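Local coordinates for protein glycoside Hydrolase (Bacteroides uniformis, PDB 5T99) that probably hydrolyses galactosidic linkages as a family 2 glycoside hydrolase in agarose breakdown and binds the galactose mimic d-galacto-isofagomine, at residues A199-E204 against T286-R291; H221-A226 against I252-P257; S731-R736 against A814-N819; L790-D795 against M802-T807. All coordinates share one frame; numbering follows the deposited sequence.

Contact 1: residues A199-E204 against T286-R291; sequences AVVQIE and TDFGIR. With EDO (1,2-ethanediol), chain J; EDO (1,2-ethanediol), chain K.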
loop_
_atom_site.group_PDB
_atom_site.type_symbol
_atom_site.label_atom_id
_atom_site.label_comp_id
_atom_site.label_asym_id
_atom_site.label_seq_id
_atom_site.Cartn_x
_atom_site.Cartn_y
_atom_site.Cartn_z
ATOM N N ALA A 199 -11.273 -25.144 13.633
ATOM C CA ALA A 199 -9.952 -24.798 13.137
ATOM C C ALA A 199 -8.943 -25.218 14.184
ATOM O O ALA A 199 -9.257 -25.269 15.378
ATOM C CB ALA A 199 -9.849 -23.307 12.887
ATOM N N VAL A 200 -7.733 -25.531 13.725
ATOM C CA VAL A 200 -6.615 -25.831 14.603
ATOM C C VAL A 200 -5.609 -24.718 14.408
ATOM O O VAL A 200 -5.235 -24.420 13.274
ATOM C CB VAL A 200 -5.974 -27.189 14.263
ATOM C CG1 VAL A 200 -4.759 -27.460 15.148
ATOM C CG2 VAL A 200 -6.994 -28.300 14.421
ATOM N N VAL A 201 -5.208 -24.089 15.516
ATOM C CA VAL A 201 -4.222 -23.015 15.521
ATOM C C VAL A 201 -2.924 -23.587 16.064
ATOM O O VAL A 201 -2.868 -24.009 17.212
ATOM C CB VAL A 201 -4.671 -21.855 16.419
ATOM C CG1 VAL A 201 -3.583 -20.794 16.510
ATOM C CG2 VAL A 201 -5.977 -21.246 15.904
ATOM N N GLN A 202 -1.893 -23.605 15.227
ATOM C CA GLN A 202 -0.589 -24.134 15.578
ATOM C C GLN A 202 0.325 -22.945 15.820
ATOM O O GLN A 202 0.315 -21.988 15.047
ATOM C CB GLN A 202 -0.067 -25.022 14.431
ATOM C CG GLN A 202 1.347 -25.569 14.611
ATOM C CD GLN A 202 1.823 -26.379 13.416
ATOM O OE1 GLN A 202 2.797 -26.022 12.741
ATOM N NE2 GLN A 202 1.153 -27.471 13.155
ATOM N N ILE A 203 1.107 -22.996 16.897
ATOM C CA ILE A 203 1.919 -21.848 17.336
ATOM C C ILE A 203 3.333 -22.284 17.685
ATOM O O ILE A 203 3.525 -23.139 18.554
ATOM C CB ILE A 203 1.301 -21.140 18.557
ATOM C CG1 ILE A 203 -0.129 -20.662 18.241
ATOM C CG2 ILE A 203 2.181 -19.963 18.991
ATOM C CD1 ILE A 203 -0.925 -20.249 19.463
ATOM N N GLU A 204 4.311 -21.687 17.002
ATOM C CA GLU A 204 5.719 -21.876 17.314
ATOM C C GLU A 204 6.221 -20.690 18.115
ATOM O O GLU A 204 6.144 -19.564 17.645
ATOM C CB GLU A 204 6.567 -22.011 16.049
ATOM C CG GLU A 204 8.012 -22.415 16.330
ATOM C CD GLU A 204 8.911 -22.183 15.137
ATOM O OE1 GLU A 204 9.193 -23.156 14.422
ATOM O OE2 GLU A 204 9.306 -21.027 14.910
ATOM N N THR A 286 0.528 -11.120 19.002
ATOM C CA THR A 286 0.525 -11.405 17.565
ATOM C C THR A 286 -0.924 -11.364 17.051
ATOM O O THR A 286 -1.805 -12.040 17.586
ATOM C CB THR A 286 1.117 -12.799 17.240
ATOM O OG1 THR A 286 2.428 -12.940 17.803
ATOM C CG2 THR A 286 1.199 -13.019 15.719
ATOM N N ASP A 287 -1.172 -10.578 16.009
ATOM C CA ASP A 287 -2.481 -10.572 15.370
ATOM C C ASP A 287 -2.485 -11.663 14.325
ATOM O O ASP A 287 -1.460 -11.895 13.668
ATOM C CB ASP A 287 -2.776 -9.214 14.745
ATOM C CG ASP A 287 -3.091 -8.150 15.785
ATOM O OD1 ASP A 287 -3.798 -8.447 16.776
ATOM O OD2 ASP A 287 -2.646 -7.006 15.608
ATOM N N PHE A 288 -3.612 -12.365 14.203
ATOM C CA PHE A 288 -3.738 -13.436 13.213
ATOM C C PHE A 288 -5.185 -13.686 12.823
ATOM O O PHE A 288 -6.103 -13.265 13.526
ATOM C CB PHE A 288 -3.079 -14.732 13.711
ATOM C CG PHE A 288 -3.891 -15.485 14.740
ATOM C CD1 PHE A 288 -4.799 -16.460 14.352
ATOM C CD2 PHE A 288 -3.742 -15.221 16.097
ATOM C CE1 PHE A 288 -5.553 -17.149 15.292
ATOM C CE2 PHE A 288 -4.490 -15.909 17.043
ATOM C CZ PHE A 288 -5.390 -16.881 16.642
ATOM N N GLY A 289 -5.360 -14.370 11.693
ATOM C CA GLY A 289 -6.658 -14.778 11.197
ATOM C C GLY A 289 -6.707 -16.265 10.898
ATOM O O GLY A 289 -5.667 -16.938 10.829
ATOM N N ILE A 290 -7.929 -16.760 10.716
ATOM C CA ILE A 290 -8.185 -18.166 10.464
ATOM C C ILE A 290 -8.795 -18.335 9.071
ATOM O O ILE A 290 -9.988 -18.085 8.850
ATOM C CB ILE A 290 -9.098 -18.774 11.554
ATOM C CG1 ILE A 290 -8.475 -18.549 12.941
ATOM C CG2 ILE A 290 -9.338 -20.256 11.291
ATOM C CD1 ILE A 290 -9.228 -19.183 14.105
ATOM N N ARG A 291 -7.956 -18.757 8.134
ATOM C CA ARG A 291 -8.381 -19.046 6.771
ATOM C C ARG A 291 -7.425 -20.060 6.183
ATOM O O ARG A 291 -6.257 -20.109 6.579
ATOM C CB ARG A 291 -8.462 -17.760 5.909
ATOM C CG ARG A 291 -7.203 -17.321 5.148
ATOM C CD ARG A 291 -6.147 -16.780 6.074
ATOM N NE ARG A 291 -4.895 -16.438 5.381
ATOM C CZ ARG A 291 -3.862 -17.267 5.167
ATOM N NH1 ARG A 291 -2.778 -16.805 4.555
ATOM N NH2 ARG A 291 -3.887 -18.550 5.551
HETATM C C1 EDO J . -1.519 -17.320 9.088
HETATM O O1 EDO J . -0.095 -17.468 9.327
HETATM C C2 EDO J . -2.297 -16.926 10.350
HETATM O O2 EDO J . -2.921 -15.629 10.239
HETATM C C1 EDO K . 11.097 -22.067 12.219
HETATM O O1 EDO K . 11.292 -23.438 12.594
HETATM C C2 EDO K . 11.057 -21.877 10.707
HETATM O O2 EDO K . 11.857 -20.753 10.315
#
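Ala199 and Val201 on one side meet Phe288 and Ile290 on the other, joining the two sheets of the immunoglobulin-like beta sandwich of the second family 2 domain. Strand 198-209 is central in a three-stranded sheet. Strand 279-288 is an outermost strand of the facing sheet of four, and Ile290 follows shortly after it. No hydrogen bond crosses between 199-204 and 286-291, so the evidence for the contact is apolar approach alone. Its tight end is Ala199 CB against Ile290 CG2, 3.5 Å apart, where the backbones also come nearest, with the CA atoms of Ala199 and Ile290 7.4 Å apart. Further along, Val201 spreads a single methyl over two partners: CG2 lies 4.2 Å from Phe288 CE1 and also 4.2 Å from Ile290 CD1. The ring reaches this methyl from the opposite direction, because a chi1 of 77° sets Phe288 CG between its own backbone N and carbonyl carbon. Leu270 of strand 268-276 packs against the same ring.

On the open side, partly exposed Glu204 makes no contact with 286-291. Its extended chain carries OE1 to 2.8 Å from O1 of a 1,2-ethanediol probably left by the crystallisation liquor. With the carboxylate cut back to an alanine, that hydroxyl is likely to lose its acceptor, and Leu249 the chain that packs on it. A second ethanediol sits at a buried spot, its C1 over one face of the Arg291 guanidinium, and its O2 accepts from Gly289 N at 3.1 Å with an N-H...O angle of 165°.

Contact 2: residues H221-A226 against I252-P257; sequences HSIINA and INMLNP. With EDO (1,2-ethanediol), chain D; EDO (1,2-ethanediol), chain E.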
loop_
_atom_site.group_PDB
_atom_site.type_symbol
_atom_site.label_atom_id
_atom_site.label_comp_id
_atom_site.label_asym_id
_atom_site.label_seq_id
_atom_site.Cartn_x
_atom_site.Cartn_y
_atom_site.Cartn_z
ATOM N N HIS A 221 -0.406 -19.202 25.973
ATOM C CA HIS A 221 -1.046 -18.560 24.823
ATOM C C HIS A 221 -2.516 -18.284 25.101
ATOM O O HIS A 221 -3.300 -19.228 25.203
ATOM C CB HIS A 221 -0.966 -19.464 23.595
ATOM C CG HIS A 221 0.425 -19.726 23.129
ATOM N ND1 HIS A 221 1.290 -18.715 22.772
ATOM C CD2 HIS A 221 1.093 -20.887 22.928
ATOM C CE1 HIS A 221 2.440 -19.240 22.394
ATOM N NE2 HIS A 221 2.347 -20.559 22.476
ATOM N N SER A 222 -2.880 -17.005 25.195
ATOM C CA SER A 222 -4.282 -16.583 25.264
ATOM C C SER A 222 -4.767 -16.075 23.896
ATOM O O SER A 222 -4.237 -15.085 23.362
ATOM C CB SER A 222 -4.465 -15.495 26.324
ATOM O OG SER A 222 -4.117 -15.989 27.600
ATOM N N ILE A 223 -5.766 -16.769 23.342
ATOM C CA ILE A 223 -6.372 -16.406 22.071
ATOM C C ILE A 223 -7.588 -15.561 22.357
ATOM O O ILE A 223 -8.531 -16.013 22.998
ATOM C CB ILE A 223 -6.736 -17.637 21.230
ATOM C CG1 ILE A 223 -5.436 -18.328 20.801
ATOM C CG2 ILE A 223 -7.541 -17.224 20.003
ATOM C CD1 ILE A 223 -5.623 -19.666 20.134
ATOM N N ILE A 224 -7.555 -14.327 21.861
ATOM C CA ILE A 224 -8.513 -13.300 22.250
ATOM C C ILE A 224 -9.329 -12.914 21.023
ATOM O O ILE A 224 -8.777 -12.672 19.939
ATOM C CB ILE A 224 -7.780 -12.076 22.824
ATOM C CG1 ILE A 224 -6.971 -12.472 24.073
ATOM C CG2 ILE A 224 -8.754 -10.942 23.127
ATOM C CD1 ILE A 224 -5.967 -11.410 24.490
ATOM N N ASN A 225 -10.644 -12.862 21.208
ATOM C CA ASN A 225 -11.578 -12.542 20.124
ATOM C C ASN A 225 -11.690 -11.033 19.894
ATOM O O ASN A 225 -11.049 -10.237 20.594
ATOM C CB ASN A 225 -12.952 -13.253 20.320
ATOM C CG ASN A 225 -13.820 -12.654 21.428
ATOM O OD1 ASN A 225 -13.555 -11.583 21.976
ATOM N ND2 ASN A 225 -14.881 -13.368 21.757
ATOM N N ALA A 226 -12.495 -10.670 18.899
ATOM C CA ALA A 226 -12.743 -9.286 18.521
ATOM C C ALA A 226 -13.327 -8.403 19.626
ATOM O O ALA A 226 -13.103 -7.200 19.580
ATOM C CB ALA A 226 -13.642 -9.232 17.290
ATOM N N ILE A 252 -3.874 -25.871 19.317
ATOM C CA ILE A 252 -5.114 -25.831 20.073
ATOM C C ILE A 252 -6.284 -25.769 19.101
ATOM O O ILE A 252 -6.192 -25.127 18.046
ATOM C CB ILE A 252 -5.121 -24.646 21.062
ATOM C CG1 ILE A 252 -6.373 -24.683 21.949
ATOM C CG2 ILE A 252 -5.008 -23.310 20.333
ATOM C CD1 ILE A 252 -6.324 -23.748 23.146
ATOM N N ASN A 253 -7.368 -26.460 19.458
ATOM C CA ASN A 253 -8.613 -26.461 18.686
ATOM C C ASN A 253 -9.406 -25.187 18.994
ATOM O O ASN A 253 -9.466 -24.745 20.146
ATOM C CB ASN A 253 -9.492 -27.671 19.051
ATOM C CG ASN A 253 -8.871 -29.010 18.674
ATOM O OD1 ASN A 253 -8.088 -29.128 17.724
ATOM N ND2 ASN A 253 -9.241 -30.045 19.417
ATOM N N MET A 254 -9.975 -24.598 17.946
ATOM C CA MET A 254 -10.961 -23.526 18.050
ATOM C C MET A 254 -12.231 -24.064 17.416
ATOM O O MET A 254 -12.289 -24.244 16.205
ATOM C CB MET A 254 -10.501 -22.285 17.264
ATOM C CG MET A 254 -9.178 -21.687 17.706
ATOM S SD MET A 254 -9.364 -20.851 19.270
ATOM C CE MET A 254 -10.105 -19.312 18.746
ATOM N N LEU A 255 -13.234 -24.362 18.237
ATOM C CA LEU A 255 -14.532 -24.817 17.720
ATOM C C LEU A 255 -15.354 -23.624 17.218
ATOM O O LEU A 255 -15.249 -22.522 17.757
ATOM C CB LEU A 255 -15.301 -25.623 18.777
ATOM C CG LEU A 255 -14.561 -26.808 19.427
ATOM C CD1 LEU A 255 -15.512 -27.578 20.339
ATOM C CD2 LEU A 255 -13.918 -27.750 18.411
ATOM N N ASN A 256 -16.139 -23.852 16.167
ATOM C CA ASN A 256 -16.979 -22.816 15.548
ATOM C C ASN A 256 -16.236 -21.497 15.319
ATOM O O ASN A 256 -16.706 -20.429 15.725
ATOM C CB ASN A 256 -18.222 -22.593 16.404
ATOM C CG ASN A 256 -18.992 -23.876 16.630
ATOM O OD1 ASN A 256 -19.108 -24.358 17.765
ATOM N ND2 ASN A 256 -19.505 -24.452 15.548
ATOM N N PRO A 257 -15.055 -21.577 14.671
ATOM C CA PRO A 257 -14.203 -20.400 14.517
ATOM C C PRO A 257 -14.833 -19.306 13.652
ATOM O O PRO A 257 -15.657 -19.595 12.783
ATOM C CB PRO A 257 -12.961 -20.969 13.826
ATOM C CG PRO A 257 -13.513 -22.095 13.017
ATOM C CD PRO A 257 -14.508 -22.730 13.937
HETATM C C1 EDO D . -13.669 -20.778 20.298
HETATM O O1 EDO D . -13.388 -20.860 18.901
HETATM C C2 EDO D . -12.832 -21.765 21.115
HETATM O O2 EDO D . -13.291 -23.122 20.987
HETATM C C1 EDO E . -18.716 -20.345 20.004
HETATM O O1 EDO E . -17.465 -19.814 20.471
HETATM C C2 EDO E . -18.978 -21.706 20.651
HETATM O O2 EDO E . -18.115 -22.722 20.112
#
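Ile223 and Met254 mark the closest backbone approach, their CA atoms 9.4 Å apart, a separation that rules out strand pairing and places 221-226 and 252-257 in facing layers. Ile223 is the one residue of its segment that touches the other, and it does so with both branches. CG2 meets the terminal methyl of Met254, the CG2 to CE distance being 3.5 Å. The longer branch, extended at a chi2 of 172°, brings CD1 to 3.7 Å from Ile252 CG2 and to 4.0 Å from Met254 SD. Ile223 and Ile252 run past each other in opposite directions, whereas Ile223 and Met254 approach at a slant. The thioether can turn its end toward the isoleucine because the Met254 chain bends twice, at a chi2 of -73° and a chi3 of -79°.

Ile223 and Met254 are buried in the core of the immunoglobulin-like sandwich of the second domain, with partly exposed Ile252 nearer its edge. Strand 215-224 is an inner strand of the four-stranded sheet, and strand 245-255 is an outermost strand of the three-stranded one. Tyr268 of strand 268-276 packs against both Ile223 and Met254, while Ala232 and Leu234 of strand 230-240 touch Ile252.

On the outer edge of strand 245-255, backbone polar atoms of Leu255 take up a 1,2-ethanediol, probably from the crystallisation liquor: its O1 donates to Leu255 O at 2.7 Å, and its O2 accepts from Leu255 N at 3.0 Å. The same molecule also brushes the apolar contact, with its O1 3.6 Å from Met254 CE.

Contact 3: residues S731-R736 against A814-N819; sequences SYITVR and AKTTIN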
loop_
_atom_site.group_PDB
_atom_site.type_symbol
_atom_site.label_atom_id
_atom_site.label_comp_id
_atom_site.label_asym_id
_atom_site.label_seq_id
_atom_site.Cartn_x
_atom_site.Cartn_y
_atom_site.Cartn_z
ATOM N N SER A 731 -8.090 14.476 7.980
ATOM C CA SER A 731 -9.286 14.639 7.158
ATOM C C SER A 731 -8.831 15.035 5.766
ATOM O O SER A 731 -7.996 15.916 5.615
ATOM C CB SER A 731 -10.248 15.684 7.725
ATOM O OG SER A 731 -11.523 15.597 7.076
ATOM N N TYR A 732 -9.358 14.345 4.761
ATOM C CA TYR A 732 -9.125 14.658 3.349
ATOM C C TYR A 732 -10.318 15.462 2.819
ATOM O O TYR A 732 -11.401 14.906 2.580
ATOM C CB TYR A 732 -8.953 13.375 2.524
ATOM C CG TYR A 732 -7.584 12.740 2.635
ATOM C CD1 TYR A 732 -6.631 12.890 1.618
ATOM C CD2 TYR A 732 -7.236 11.982 3.751
ATOM C CE1 TYR A 732 -5.378 12.300 1.715
ATOM C CE2 TYR A 732 -5.983 11.390 3.853
ATOM C CZ TYR A 732 -5.059 11.546 2.837
ATOM O OH TYR A 732 -3.828 10.946 2.965
ATOM N N ILE A 733 -10.105 16.760 2.622
ATOM C CA ILE A 733 -11.170 17.676 2.208
ATOM C C ILE A 733 -11.071 17.957 0.713
ATOM O O ILE A 733 -10.174 18.666 0.268
ATOM C CB ILE A 733 -11.130 18.981 3.044
ATOM C CG1 ILE A 733 -11.313 18.659 4.534
ATOM C CG2 ILE A 733 -12.209 19.955 2.579
ATOM C CD1 ILE A 733 -10.826 19.743 5.481
ATOM N N THR A 734 -11.983 17.367 -0.057
ATOM C CA THR A 734 -12.091 17.649 -1.482
ATOM C C THR A 734 -12.456 19.116 -1.681
ATOM O O THR A 734 -13.308 19.649 -0.965
ATOM C CB THR A 734 -13.171 16.779 -2.167
ATOM O OG1 THR A 734 -12.857 15.392 -1.994
ATOM C CG2 THR A 734 -13.263 17.095 -3.670
ATOM N N VAL A 735 -11.814 19.752 -2.660
ATOM C CA VAL A 735 -12.009 21.164 -2.954
ATOM C C VAL A 735 -12.515 21.274 -4.378
ATOM O O VAL A 735 -11.805 20.923 -5.305
ATOM C CB VAL A 735 -10.698 21.966 -2.811
ATOM C CG1 VAL A 735 -10.953 23.457 -3.065
ATOM C CG2 VAL A 735 -10.064 21.735 -1.436
ATOM N N ARG A 736 -13.746 21.763 -4.532
ATOM C CA ARG A 736 -14.411 21.884 -5.830
ATOM C C ARG A 736 -14.485 23.348 -6.255
ATOM O O ARG A 736 -14.723 24.222 -5.418
ATOM C CB ARG A 736 -15.827 21.311 -5.748
ATOM C CG ARG A 736 -15.875 19.794 -5.671
ATOM C CD ARG A 736 -17.249 19.321 -5.240
ATOM N NE ARG A 736 -18.324 19.776 -6.125
ATOM C CZ ARG A 736 -18.657 19.215 -7.292
ATOM N NH1 ARG A 736 -17.986 18.167 -7.773
ATOM N NH2 ARG A 736 -19.678 19.714 -7.997
ATOM N N ALA A 814 -15.083 29.593 1.148
ATOM C CA ALA A 814 -15.725 28.406 1.754
ATOM C C ALA A 814 -15.162 28.098 3.136
ATOM O O ALA A 814 -13.973 28.291 3.384
ATOM C CB ALA A 814 -15.549 27.205 0.852
ATOM N N LYS A 815 -16.026 27.620 4.027
ATOM C CA LYS A 815 -15.619 27.210 5.376
ATOM C C LYS A 815 -16.163 25.831 5.712
ATOM O O LYS A 815 -17.200 25.411 5.199
ATOM C CB LYS A 815 -16.102 28.212 6.428
ATOM C CG LYS A 815 -15.425 29.575 6.357
ATOM C CD LYS A 815 -16.216 30.643 7.106
ATOM C CE LYS A 815 -15.585 32.023 6.972
ATOM N NZ LYS A 815 -14.297 32.143 7.706
ATOM N N THR A 816 -15.445 25.120 6.567
ATOM C CA THR A 816 -15.956 23.867 7.130
ATOM C C THR A 816 -15.250 23.601 8.444
ATOM O O THR A 816 -14.123 24.075 8.657
ATOM C CB THR A 816 -15.804 22.671 6.144
ATOM O OG1 THR A 816 -16.583 21.555 6.596
ATOM C CG2 THR A 816 -14.355 22.255 5.991
ATOM N N THR A 817 -15.923 22.858 9.318
ATOM C CA THR A 817 -15.357 22.481 10.610
ATOM C C THR A 817 -15.116 20.978 10.684
ATOM O O THR A 817 -15.962 20.178 10.275
ATOM C CB THR A 817 -16.261 22.909 11.789
ATOM O OG1 THR A 817 -16.487 24.318 11.726
ATOM C CG2 THR A 817 -15.600 22.579 13.138
ATOM N N ILE A 818 -13.951 20.611 11.212
ATOM C CA ILE A 818 -13.631 19.225 11.521
ATOM C C ILE A 818 -13.581 19.121 13.045
ATOM O O ILE A 818 -12.883 19.900 13.705
ATOM C CB ILE A 818 -12.282 18.787 10.899
ATOM C CG1 ILE A 818 -12.253 19.047 9.389
ATOM C CG2 ILE A 818 -12.013 17.318 11.184
ATOM C CD1 ILE A 818 -13.328 18.350 8.574
ATOM N N ASN A 819 -14.337 18.167 13.589
ATOM C CA ASN A 819 -14.353 17.913 15.029
ATOM C C ASN A 819 -13.318 16.853 15.397
ATOM O O ASN A 819 -13.179 15.845 14.712
ATOM C CB ASN A 819 -15.757 17.516 15.493
ATOM C CG ASN A 819 -16.671 18.717 15.641
ATOM O OD1 ASN A 819 -16.489 19.533 16.540
ATOM N ND2 ASN A 819 -17.643 18.841 14.752
#
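Ser731 OG is held by a hydrogen bond to the backbone O of Arg720, yet it also lies 3.6 Å from Ile818 CD1, so one hydroxyl serves both a polar bond and the apolar interface. Swung to the side opposite its backbone N, at a chi1 of -167°, the oxygen reaches the isoleucine's end methyl, while Ser731 CB stays further off. Ile818 in turn folds its longer branch, with chi2 at -59°, which brings CD1 round to meet two residues of 731-736. The second is Ile733, whose CD1 lies 4.2 Å from Ile818 CD1. The same Ile733 methyl comes more loosely to Thr816, with CD1 4.4 Å from CG2.

The two strands run nearly antiparallel, at 164°, but their axes come no nearer than 9.9 Å, a spacing suited to layers stacked through side chains. The CA atoms widen from 7.7 Å between Ser731 and Ile818 to 9.2 Å between Ile733 and Thr816, which matches the closer approach at the serine end. No hydrogen bond passes between the segments.

Both strands belong to a beta sandwich in the C-terminal part of the enzyme. Strand 730-738 pairs with 713-718 and 787-793 in one sheet, and strand 814-821 lies between 722-724 and 800-807 in the other. Pro718 packs on Ser731, Thr816 and Ile818, and Ile804 of strand 800-807 touches both Ile733 and Thr816. Tyr732 makes a cation-pi interaction with Arg332 of helix 327-339, linking strand 730-738 to the barrel domain.

Contact 4: residues L790-D795 against M802-T807; sequences LIVQSD and MNITAT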
loop_
_atom_site.group_PDB
_atom_site.type_symbol
_atom_site.label_atom_id
_atom_site.label_comp_id
_atom_site.label_asym_id
_atom_site.label_seq_id
_atom_site.Cartn_x
_atom_site.Cartn_y
_atom_site.Cartn_z
ATOM N N LEU A 790 -7.303 19.255 0.086
ATOM C CA LEU A 790 -6.669 19.782 1.282
ATOM C C LEU A 790 -6.593 18.663 2.308
ATOM O O LEU A 790 -7.563 17.935 2.501
ATOM C CB LEU A 790 -7.503 20.947 1.848
ATOM C CG LEU A 790 -7.044 21.504 3.200
ATOM C CD1 LEU A 790 -5.687 22.163 3.058
ATOM C CD2 LEU A 790 -8.055 22.483 3.770
ATOM N N ILE A 791 -5.459 18.553 2.994
ATOM C CA ILE A 791 -5.288 17.535 4.026
ATOM C C ILE A 791 -4.984 18.219 5.351
ATOM O O ILE A 791 -3.993 18.918 5.473
ATOM C CB ILE A 791 -4.179 16.511 3.653
ATOM C CG1 ILE A 791 -4.466 15.891 2.276
ATOM C CG2 ILE A 791 -4.104 15.400 4.698
ATOM C CD1 ILE A 791 -3.317 15.099 1.684
ATOM N N VAL A 792 -5.839 18.015 6.344
ATOM C CA VAL A 792 -5.567 18.529 7.688
ATOM C C VAL A 792 -5.312 17.375 8.648
ATOM O O VAL A 792 -5.624 16.240 8.339
ATOM C CB VAL A 792 -6.671 19.489 8.207
ATOM C CG1 VAL A 792 -6.820 20.669 7.257
ATOM C CG2 VAL A 792 -8.012 18.785 8.430
ATOM N N GLN A 793 -4.717 17.697 9.794
ATOM C CA GLN A 793 -4.268 16.725 10.777
ATOM C C GLN A 793 -4.537 17.225 12.185
ATOM O O GLN A 793 -4.351 18.400 12.465
ATOM C CB GLN A 793 -2.773 16.494 10.618
ATOM C CG GLN A 793 -2.224 15.346 11.454
ATOM C CD GLN A 793 -0.826 14.946 11.029
ATOM O OE1 GLN A 793 -0.594 13.821 10.577
ATOM N NE2 GLN A 793 0.112 15.860 11.175
ATOM N N SER A 794 -4.944 16.327 13.078
ATOM C CA SER A 794 -5.140 16.692 14.481
ATOM C C SER A 794 -3.811 17.052 15.166
ATOM O O SER A 794 -2.731 16.740 14.660
ATOM C CB SER A 794 -5.840 15.557 15.248
ATOM O OG SER A 794 -5.063 14.369 15.228
ATOM N N ASP A 795 -3.914 17.753 16.293
ATOM C CA ASP A 795 -2.799 17.932 17.224
ATOM C C ASP A 795 -2.995 16.941 18.363
ATOM O O ASP A 795 -4.127 16.722 18.819
ATOM C CB ASP A 795 -2.758 19.355 17.801
ATOM C CG ASP A 795 -2.268 20.389 16.807
ATOM O OD1 ASP A 795 -2.619 21.576 16.992
ATOM O OD2 ASP A 795 -1.527 20.034 15.866
ATOM N N MET A 802 -11.722 22.200 14.591
ATOM C CA MET A 802 -10.676 22.649 13.693
ATOM C C MET A 802 -11.416 23.359 12.574
ATOM O O MET A 802 -12.249 22.745 11.902
ATOM C CB MET A 802 -9.888 21.458 13.170
ATOM C CG MET A 802 -8.855 21.818 12.118
ATOM S SD MET A 802 -7.790 20.498 11.505
ATOM C CE MET A 802 -8.485 19.001 12.209
ATOM N N ASN A 803 -11.115 24.644 12.382
ATOM C CA ASN A 803 -11.855 25.502 11.443
ATOM C C ASN A 803 -11.044 25.792 10.204
ATOM O O ASN A 803 -9.963 26.362 10.291
ATOM C CB ASN A 803 -12.245 26.815 12.119
ATOM C CG ASN A 803 -13.042 26.589 13.386
ATOM O OD1 ASN A 803 -12.646 27.035 14.464
ATOM N ND2 ASN A 803 -14.152 25.860 13.272
ATOM N N ILE A 804 -11.585 25.399 9.054
ATOM C CA ILE A 804 -10.911 25.547 7.773
ATOM C C ILE A 804 -11.545 26.703 7.006
ATOM O O ILE A 804 -12.763 26.863 7.016
ATOM C CB ILE A 804 -11.038 24.271 6.905
ATOM C CG1 ILE A 804 -10.804 22.991 7.732
ATOM C CG2 ILE A 804 -10.107 24.339 5.703
ATOM C CD1 ILE A 804 -9.546 22.968 8.575
ATOM N N THR A 805 -10.707 27.479 6.325
ATOM C CA THR A 805 -11.156 28.538 5.425
ATOM C C THR A 805 -10.408 28.400 4.102
ATOM O O THR A 805 -9.183 28.328 4.090
ATOM C CB THR A 805 -10.916 29.925 6.055
ATOM O OG1 THR A 805 -11.715 30.045 7.238
ATOM C CG2 THR A 805 -11.274 31.055 5.090
ATOM N N ALA A 806 -11.158 28.342 3.003
ATOM C CA ALA A 806 -10.592 28.246 1.656
ATOM C C ALA A 806 -11.034 29.449 0.837
ATOM O O ALA A 806 -12.235 29.692 0.682
ATOM C CB ALA A 806 -11.025 26.955 0.975
ATOM N N THR A 807 -10.050 30.189 0.324
ATOM C CA THR A 807 -10.260 31.419 -0.430
ATOM C C THR A 807 -9.580 31.297 -1.778
ATOM O O THR A 807 -8.668 30.488 -1.954
ATOM C CB THR A 807 -9.657 32.637 0.297
ATOM O OG1 THR A 807 -8.236 32.500 0.387
ATOM C CG2 THR A 807 -10.222 32.767 1.699
#
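Leu790 and Val792 pack against Met802 and Ile804. The shortest approach is Leu790 CD2 to Ile804 CG2, at 3.4 Å, where the two side chains slide past each other in opposite directions. Val792 divides its methyls between two neighbours, meeting each tip to tip: CG1 is 3.8 Å from Ile804 CD1, and CG2 is 3.5 Å from Met802 SD. The methionine's end methyl stays near the same valine branch, with Met802 CE 3.8 Å from Val792 CG2. The Met802 chain runs straight as far as SD and then turns at a nearly eclipsed chi3 of 8°, a value suggesting strain or a less certain methyl position. Shortening Met802 to an alanine is likely to take the sulfur from beside Val792 CG2 and open a gap between the sheets.

Around this first shell, Phe754 and Phe762 pack on Leu790, Val756 touches both Met802 and Ile804, and Ser731 lies against Val792. The backbones are fixed within their own sheets: strand 787-793 pairs with 730-738 and 761-766, and strand 800-807 with 751-758 and 814-821. Their axes approach to 9.6 Å at an angle of 159°, and they are consecutive in the chain, as in a beta arch, whose two strands face each other across a sandwich. At the turn, Ser794 OG is bonded to Thr724 O and Gly727 N.

With no hydrogen bond between 790-795 and 802-807, attraction across this interface probably comes mainly from burial of apolar surface and close fit of methyls and sulfur.

All four contacts are buried and largely apolar, joining facing sheets, though partly exposed Ile252 and Thr816 lie at the margins of contacts 2 and 3. Contacts 1 and 2, centres about 8 Å apart, share the immunoglobulin-like sandwich of the second domain, where neighbouring strands 198-209 and 245-255 are joined by probable backbone bonds such as Ala199 O to Met254 N. Contacts 3 and 4, whose centres are about 7 Å apart, share the C-terminal sandwich, linked likewise within both sheets. The pairs do not touch, their centres lying 42 to 43 Å apart. An aromatic ring enters contact 1, methionine sulfur contacts 2 and 4, and hydroxyl-bearing side chains contact 3. Contact 4 buries the most surface, 203 Å².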